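Local coordinates for virulence sensor protein BvgS (Bordetella pertussis, PDB 6ZJ8) that senses signals that control virulence as a histidine kinase, its PAS domain probably relaying them toward the kinase part, at residues N35-D41 with G130-I136; H85-L89 with R112-T118. All coordinates share one frame; numbering follows the deposited sequence.

In the fold
Both contacts lie in the PAS fold, on the antiparallel sheet whose strands run in the order 46-49, 37-41, 128-137, 110-122, 99-107. Contact 1 joins two neighbouring strands within that sheet, near the centre of the chain, and is partly buried; backbone hydrogen bonds dominate it. Contact 2, about 10 Å away between centres, is buried and sets the end of helix 79-87 against the next strand but one from 37-41, by one side-chain amide and apolar packing. Gly134 O to Trp117 N, 3.1 Å, probably hydrogen-bonds the neighbouring strands 128-137 and 110-122, while Phe87 packs on Trp135 and Leu88 on Tyr38 over the helical face.

Contact 1 of 2, residues N35-D41 with G130-I136; sequences NPIYVRD and GIIGGWI
Asn35-Asp41 and Gly130-Ile136 run antiparallel, strand 37-41 at 153° to its partner, with hydrogen-bonded pairs at Tyr38-Gly133 and Arg40-Ile131. Each pair is closed by two backbone bonds, Tyr38 N reaching Gly133 O at 2.7 Å and Ile131 N reaching Arg40 O at the same length; the bond from Trp135 N to Pro36 O is weak. On the face shared by Tyr38, Arg40 and Ile131, the Tyr38 ring folds back over the partner strand, because its CG sits between backbone N and carbonyl carbon (chi1 57°). One ring face then covers Gly133, whose CA makes a CH-pi contact 3.9 Å from the centroid of the Tyr38 ring. Ile131 turns its CD1 to the edge of this ring, 4.0 Å from Tyr38 CE1, and also to the edge of the Arg40 guanidinium. Pro36 meets Trp135 at about a right angle: Pro36 CB stands over the centre of the six-membered ring of Trp135, 3.7 Å from its centroid, and Pro36 CG is 3.5 Å from Trp135 NE1, closer to it than Pro36 CB. Tyr53 and Phe87 add further aromatic contacts to Trp135. On the other face, Ile37 CD1 meets Ile132 CG2 at 4.0 Å, and Val39 lies alongside Ile132. Asn50 binds Ile37 N through OD1, and Arg141 takes Asn35 OD1. The bare glycine backbone at 133 lets the tyrosine lie flat on the neighbouring strand, and the chemistry is thus mainly main-chain pairing with aromatic faces resting on CH groups.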
loop_
_atom_site.group_PDB
_atom_site.type_symbol
_atom_site.label_atom_id
_atom_site.label_comp_id
_atom_site.label_asym_id
_atom_site.label_seq_id
_atom_site.Cartn_x
_atom_site.Cartn_y
_atom_site.Cartn_z
ATOM N N ASN A 35 6.649 -4.665 -3.060
ATOM C CA ASN A 35 6.023 -4.029 -1.907
ATOM C C ASN A 35 4.723 -3.339 -2.305
ATOM O O ASN A 35 4.633 -2.766 -3.398
ATOM C CB ASN A 35 6.966 -3.002 -1.278
ATOM C CG ASN A 35 8.213 -3.635 -0.698
ATOM O OD1 ASN A 35 8.157 -4.702 -0.087
ATOM N ND2 ASN A 35 9.352 -2.982 -0.890
ATOM N N PRO A 36 3.696 -3.381 -1.457
ATOM C CA PRO A 36 2.453 -2.667 -1.776
ATOM C C PRO A 36 2.696 -1.189 -2.037
ATOM O O PRO A 36 3.418 -0.518 -1.295
ATOM C CB PRO A 36 1.593 -2.885 -0.528
ATOM C CG PRO A 36 2.066 -4.182 0.021
ATOM C CD PRO A 36 3.548 -4.220 -0.252
ATOM N N ILE A 37 2.075 -0.684 -3.100
ATOM C CA ILE A 37 2.109 0.737 -3.416
ATOM C C ILE A 37 0.768 1.115 -4.023
ATOM O O ILE A 37 0.157 0.327 -4.752
ATOM C CB ILE A 37 3.272 1.094 -4.366
ATOM C CG1 ILE A 37 3.323 2.610 -4.580
ATOM C CG2 ILE A 37 3.110 0.394 -5.702
ATOM C CD1 ILE A 37 4.492 3.069 -5.404
ATOM N N TYR A 38 0.311 2.326 -3.712
ATOM C CA TYR A 38 -0.962 2.832 -4.196
ATOM C C TYR A 38 -0.825 4.315 -4.504
ATOM O O TYR A 38 0.165 4.960 -4.146
ATOM C CB TYR A 38 -2.080 2.616 -3.169
ATOM C CG TYR A 38 -1.780 3.256 -1.831
ATOM C CD1 TYR A 38 -2.108 4.584 -1.584
ATOM C CD2 TYR A 38 -1.155 2.539 -0.822
ATOM C CE1 TYR A 38 -1.828 5.175 -0.361
ATOM C CE2 TYR A 38 -0.870 3.120 0.401
ATOM C CZ TYR A 38 -1.205 4.437 0.625
ATOM O OH TYR A 38 -0.920 5.011 1.842
ATOM N N VAL A 39 -1.838 4.853 -5.176
ATOM C CA VAL A 39 -1.955 6.283 -5.425
ATOM C C VAL A 39 -3.388 6.696 -5.120
ATOM O O VAL A 39 -4.333 6.117 -5.666
ATOM C CB VAL A 39 -1.581 6.654 -6.871
ATOM C CG1 VAL A 39 -1.787 8.141 -7.100
ATOM C CG2 VAL A 39 -0.144 6.259 -7.158
ATOM N N ARG A 40 -3.543 7.692 -4.253
ATOM C CA ARG A 40 -4.847 8.176 -3.819
ATOM C C ARG A 40 -4.937 9.670 -4.092
ATOM O O ARG A 40 -4.028 10.425 -3.733
ATOM C CB ARG A 40 -5.061 7.877 -2.332
ATOM C CG ARG A 40 -6.316 8.481 -1.745
ATOM C CD ARG A 40 -6.754 7.746 -0.487
ATOM N NE ARG A 40 -5.676 7.587 0.486
ATOM C CZ ARG A 40 -5.860 7.210 1.748
ATOM N NH1 ARG A 40 -7.083 6.961 2.202
ATOM N NH2 ARG A 40 -4.823 7.087 2.564
ATOM N N ASP A 41 -6.027 10.092 -4.729
ATOM C CA ASP A 41 -6.182 11.490 -5.100
ATOM C C ASP A 41 -6.545 12.326 -3.873
ATOM O O ASP A 41 -6.619 11.832 -2.745
ATOM C CB ASP A 41 -7.228 11.637 -6.207
ATOM C CG ASP A 41 -8.642 11.345 -5.732
ATOM O OD1 ASP A 41 -8.832 10.997 -4.548
ATOM O OD2 ASP A 41 -9.571 11.466 -6.555
ATOM N N GLY A 130 -2.761 14.632 -4.971
ATOM C CA GLY A 130 -2.942 13.348 -4.323
ATOM C C GLY A 130 -1.706 12.953 -3.548
ATOM O O GLY A 130 -0.811 13.765 -3.306
ATOM N N ILE A 131 -1.674 11.682 -3.157
ATOM C CA ILE A 131 -0.547 11.106 -2.440
ATOM C C ILE A 131 -0.185 9.773 -3.077
ATOM O O ILE A 131 -1.063 9.025 -3.520
ATOM C CB ILE A 131 -0.851 10.915 -0.937
ATOM C CG1 ILE A 131 -2.094 10.043 -0.741
ATOM C CG2 ILE A 131 -1.034 12.264 -0.258
ATOM C CD1 ILE A 131 -1.970 9.074 0.409
ATOM N N ILE A 132 1.108 9.490 -3.135
ATOM C CA ILE A 132 1.620 8.159 -3.430
ATOM C C ILE A 132 2.011 7.529 -2.102
ATOM O O ILE A 132 2.611 8.192 -1.247
ATOM C CB ILE A 132 2.819 8.220 -4.394
ATOM C CG1 ILE A 132 2.455 8.995 -5.664
ATOM C CG2 ILE A 132 3.273 6.815 -4.753
ATOM C CD1 ILE A 132 3.570 9.891 -6.177
ATOM N N GLY A 133 1.664 6.260 -1.913
ATOM C CA GLY A 133 1.932 5.634 -0.634
ATOM C C GLY A 133 2.038 4.129 -0.742
ATOM O O GLY A 133 1.885 3.542 -1.816
ATOM N N GLY A 134 2.306 3.516 0.405
ATOM C CA GLY A 134 2.440 2.077 0.483
ATOM C C GLY A 134 3.031 1.686 1.821
ATOM O O GLY A 134 3.082 2.488 2.756
ATOM N N TRP A 135 3.481 0.437 1.896
ATOM C CA TRP A 135 4.103 -0.045 3.120
ATOM C C TRP A 135 5.023 -1.211 2.796
ATOM O O TRP A 135 4.960 -1.800 1.713
ATOM C CB TRP A 135 3.050 -0.452 4.160
ATOM C CG TRP A 135 2.183 -1.597 3.737
ATOM C CD1 TRP A 135 2.427 -2.926 3.931
ATOM C CD2 TRP A 135 0.923 -1.516 3.057
ATOM N NE1 TRP A 135 1.398 -3.677 3.412
ATOM C CE2 TRP A 135 0.463 -2.835 2.871
ATOM C CE3 TRP A 135 0.141 -0.456 2.588
ATOM C CZ2 TRP A 135 -0.743 -3.123 2.234
ATOM C CZ3 TRP A 135 -1.058 -0.745 1.957
ATOM C CH2 TRP A 135 -1.487 -2.067 1.785
ATOM N N ILE A 136 5.888 -1.528 3.757
ATOM C CA ILE A 136 6.817 -2.648 3.670
ATOM C C ILE A 136 6.541 -3.567 4.851
ATOM O O ILE A 136 6.505 -3.112 6.001
ATOM C CB ILE A 136 8.284 -2.181 3.683
ATOM C CG1 ILE A 136 8.531 -1.136 2.593
ATOM C CG2 ILE A 136 9.230 -3.376 3.509
ATOM C CD1 ILE A 136 9.909 -0.530 2.647
#

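Contact 2 of 2, residues H85-L89 with R112-T118; sequences HEFLL and RHVYQWT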
loop_
_atom_site.group_PDB
_atom_site.type_symbol
_atom_site.label_atom_id
_atom_site.label_comp_id
_atom_site.label_asym_id
_atom_site.label_seq_id
_atom_site.Cartn_x
_atom_site.Cartn_y
_atom_site.Cartn_z
ATOM N N HIS A 85 -7.855 0.305 6.014
ATOM C CA HIS A 85 -7.621 1.495 6.825
ATOM C C HIS A 85 -6.412 1.316 7.733
ATOM O O HIS A 85 -5.653 2.264 7.967
ATOM C CB HIS A 85 -8.865 1.819 7.652
ATOM C CG HIS A 85 -8.792 3.138 8.356
ATOM N ND1 HIS A 85 -8.683 3.246 9.726
ATOM C CD2 HIS A 85 -8.804 4.405 7.879
ATOM C CE1 HIS A 85 -8.636 4.522 10.062
ATOM N NE2 HIS A 85 -8.707 5.246 8.960
ATOM N N GLU A 86 -6.209 0.102 8.249
ATOM C CA GLU A 86 -5.090 -0.142 9.151
ATOM C C GLU A 86 -3.752 0.029 8.438
ATOM O O GLU A 86 -2.808 0.594 9.004
ATOM C CB GLU A 86 -5.214 -1.542 9.756
ATOM C CG GLU A 86 -6.406 -1.690 10.698
ATOM C CD GLU A 86 -6.707 -3.133 11.060
ATOM O OE1 GLU A 86 -7.836 -3.406 11.520
ATOM O OE2 GLU A 86 -5.821 -3.998 10.884
ATOM N N PHE A 87 -3.652 -0.440 7.193
ATOM C CA PHE A 87 -2.391 -0.344 6.467
ATOM C C PHE A 87 -2.120 1.061 5.950
ATOM O O PHE A 87 -0.956 1.428 5.754
ATOM C CB PHE A 87 -2.383 -1.323 5.293
ATOM C CG PHE A 87 -2.250 -2.757 5.704
ATOM C CD1 PHE A 87 -3.371 -3.516 5.986
ATOM C CD2 PHE A 87 -1.002 -3.347 5.808
ATOM C CE1 PHE A 87 -3.248 -4.839 6.363
ATOM C CE2 PHE A 87 -0.874 -4.668 6.182
ATOM C CZ PHE A 87 -1.996 -5.416 6.461
ATOM N N LEU A 88 -3.164 1.849 5.713
ATOM C CA LEU A 88 -2.997 3.197 5.195
ATOM C C LEU A 88 -2.737 4.173 6.335
ATOM O O LEU A 88 -2.818 3.831 7.517
ATOM C CB LEU A 88 -4.235 3.621 4.406
ATOM C CG LEU A 88 -4.614 2.692 3.253
ATOM C CD1 LEU A 88 -6.003 3.027 2.755
ATOM C CD2 LEU A 88 -3.607 2.795 2.124
ATOM N N LEU A 89 -2.420 5.408 5.965
ATOM C CA LEU A 89 -2.202 6.487 6.914
ATOM C C LEU A 89 -3.370 7.464 6.861
ATOM O O LEU A 89 -4.022 7.623 5.826
ATOM C CB LEU A 89 -0.893 7.222 6.622
ATOM C CG LEU A 89 0.386 6.400 6.785
ATOM C CD1 LEU A 89 1.609 7.268 6.545
ATOM C CD2 LEU A 89 0.447 5.758 8.163
ATOM N N ARG A 112 1.430 -8.335 11.537
ATOM C CA ARG A 112 2.613 -7.929 10.794
ATOM C C ARG A 112 3.064 -6.549 11.250
ATOM O O ARG A 112 2.244 -5.642 11.419
ATOM C CB ARG A 112 2.350 -7.891 9.283
ATOM C CG ARG A 112 1.499 -9.023 8.753
ATOM C CD ARG A 112 0.074 -8.555 8.501
ATOM N NE ARG A 112 -0.824 -9.671 8.240
ATOM C CZ ARG A 112 -1.010 -10.231 7.049
ATOM N NH1 ARG A 112 -0.359 -9.784 5.980
ATOM N NH2 ARG A 112 -1.855 -11.244 6.931
ATOM N N HIS A 113 4.372 -6.402 11.445
ATOM C CA HIS A 113 4.986 -5.095 11.639
ATOM C C HIS A 113 5.251 -4.483 10.269
ATOM O O HIS A 113 5.957 -5.079 9.448
ATOM C CB HIS A 113 6.278 -5.244 12.436
ATOM C CG HIS A 113 6.965 -3.948 12.727
ATOM N ND1 HIS A 113 8.325 -3.859 12.931
ATOM C CD2 HIS A 113 6.481 -2.690 12.859
ATOM C CE1 HIS A 113 8.650 -2.602 13.172
ATOM N NE2 HIS A 113 7.550 -1.871 13.134
ATOM N N VAL A 114 4.678 -3.308 10.011
ATOM C CA VAL A 114 4.740 -2.690 8.692
ATOM C C VAL A 114 5.325 -1.291 8.808
ATOM O O VAL A 114 5.119 -0.582 9.798
ATOM C CB VAL A 114 3.351 -2.636 8.014
ATOM C CG1 VAL A 114 2.826 -4.040 7.776
ATOM C CG2 VAL A 114 2.371 -1.821 8.853
ATOM N N TYR A 115 6.060 -0.899 7.771
ATOM C CA TYR A 115 6.630 0.436 7.640
ATOM C C TYR A 115 5.824 1.173 6.576
ATOM O O TYR A 115 5.888 0.823 5.392
ATOM C CB TYR A 115 8.110 0.350 7.270
ATOM C CG TYR A 115 8.833 1.675 7.279
ATOM C CD1 TYR A 115 9.132 2.312 8.474
ATOM C CD2 TYR A 115 9.232 2.281 6.096
ATOM C CE1 TYR A 115 9.797 3.522 8.494
ATOM C CE2 TYR A 115 9.900 3.495 6.104
ATOM C CZ TYR A 115 10.180 4.110 7.307
ATOM O OH TYR A 115 10.844 5.317 7.327
ATOM N N GLN A 116 5.072 2.187 6.996
ATOM C CA GLN A 116 4.133 2.896 6.139
ATOM C C GLN A 116 4.705 4.240 5.701
ATOM O O GLN A 116 5.455 4.885 6.439
ATOM C CB GLN A 116 2.808 3.117 6.872
ATOM C CG GLN A 116 2.186 1.852 7.438
ATOM C CD GLN A 116 1.182 2.143 8.534
ATOM O OE1 GLN A 116 1.510 2.778 9.536
ATOM N NE2 GLN A 116 -0.048 1.682 8.350
ATOM N N TRP A 117 4.330 4.668 4.496
ATOM C CA TRP A 117 4.871 5.898 3.935
ATOM C C TRP A 117 3.879 6.513 2.957
ATOM O O TRP A 117 3.057 5.814 2.358
ATOM C CB TRP A 117 6.205 5.634 3.228
ATOM C CG TRP A 117 6.088 4.646 2.109
ATOM C CD1 TRP A 117 6.129 3.288 2.211
ATOM C CD2 TRP A 117 5.904 4.939 0.720
ATOM N NE1 TRP A 117 5.984 2.716 0.972
ATOM C CE2 TRP A 117 5.845 3.710 0.038
ATOM C CE3 TRP A 117 5.785 6.124 -0.014
ATOM C CZ2 TRP A 117 5.674 3.627 -1.343
ATOM C CZ3 TRP A 117 5.614 6.042 -1.386
ATOM C CH2 TRP A 117 5.561 4.802 -2.036
ATOM N N THR A 118 3.967 7.835 2.803
ATOM C CA THR A 118 3.189 8.552 1.804
ATOM C C THR A 118 3.992 9.747 1.310
ATOM O O THR A 118 4.697 10.395 2.088
ATOM C CB THR A 118 1.838 9.034 2.351
ATOM O OG1 THR A 118 2.050 9.920 3.457
ATOM C CG2 THR A 118 0.982 7.859 2.798
#
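Gln116 reaches from the PAS sheet to the end of helix 79-87, where its NE2 meets two carbonyl oxygens. The bond to Phe87 O is 2.8 Å and that to Glu86 O is 3.0 Å; both are weak, bent to 141° and 120° at the hydrogen. This amide thus sits beside the last turn of the helix, with Leu88 already out of helical conformation. Gln116 gets there because its CG stands anti to the carbonyl carbon (chi1 -54°) and the chain extends beyond it, carrying the amide from the strand to the carbonyls of the helix end. Leu89 flanks the same amide, its CD2 lying 3.4 Å from Gln116 OE1 and also against Gln116 CB. The other branch, Leu89 CD1, goes to Thr118, meeting its methyl CG2 at 3.8 Å. Toward the other end of the strand, Phe87 crosses Val114 at about a right angle, and Arg112 brings its CD to the edge of the Phe87 ring. The guanidinium of Arg112 is held elsewhere, by the carbonyls of Leu107 and Arg110. Phe57 of helix 51-57 meets the Phe87 ring nearly at right angles. Between Phe87 and the strand the nearest apolar approach is that of CE2 of Phe87 to CG1 of Val114, at 4.1 Å.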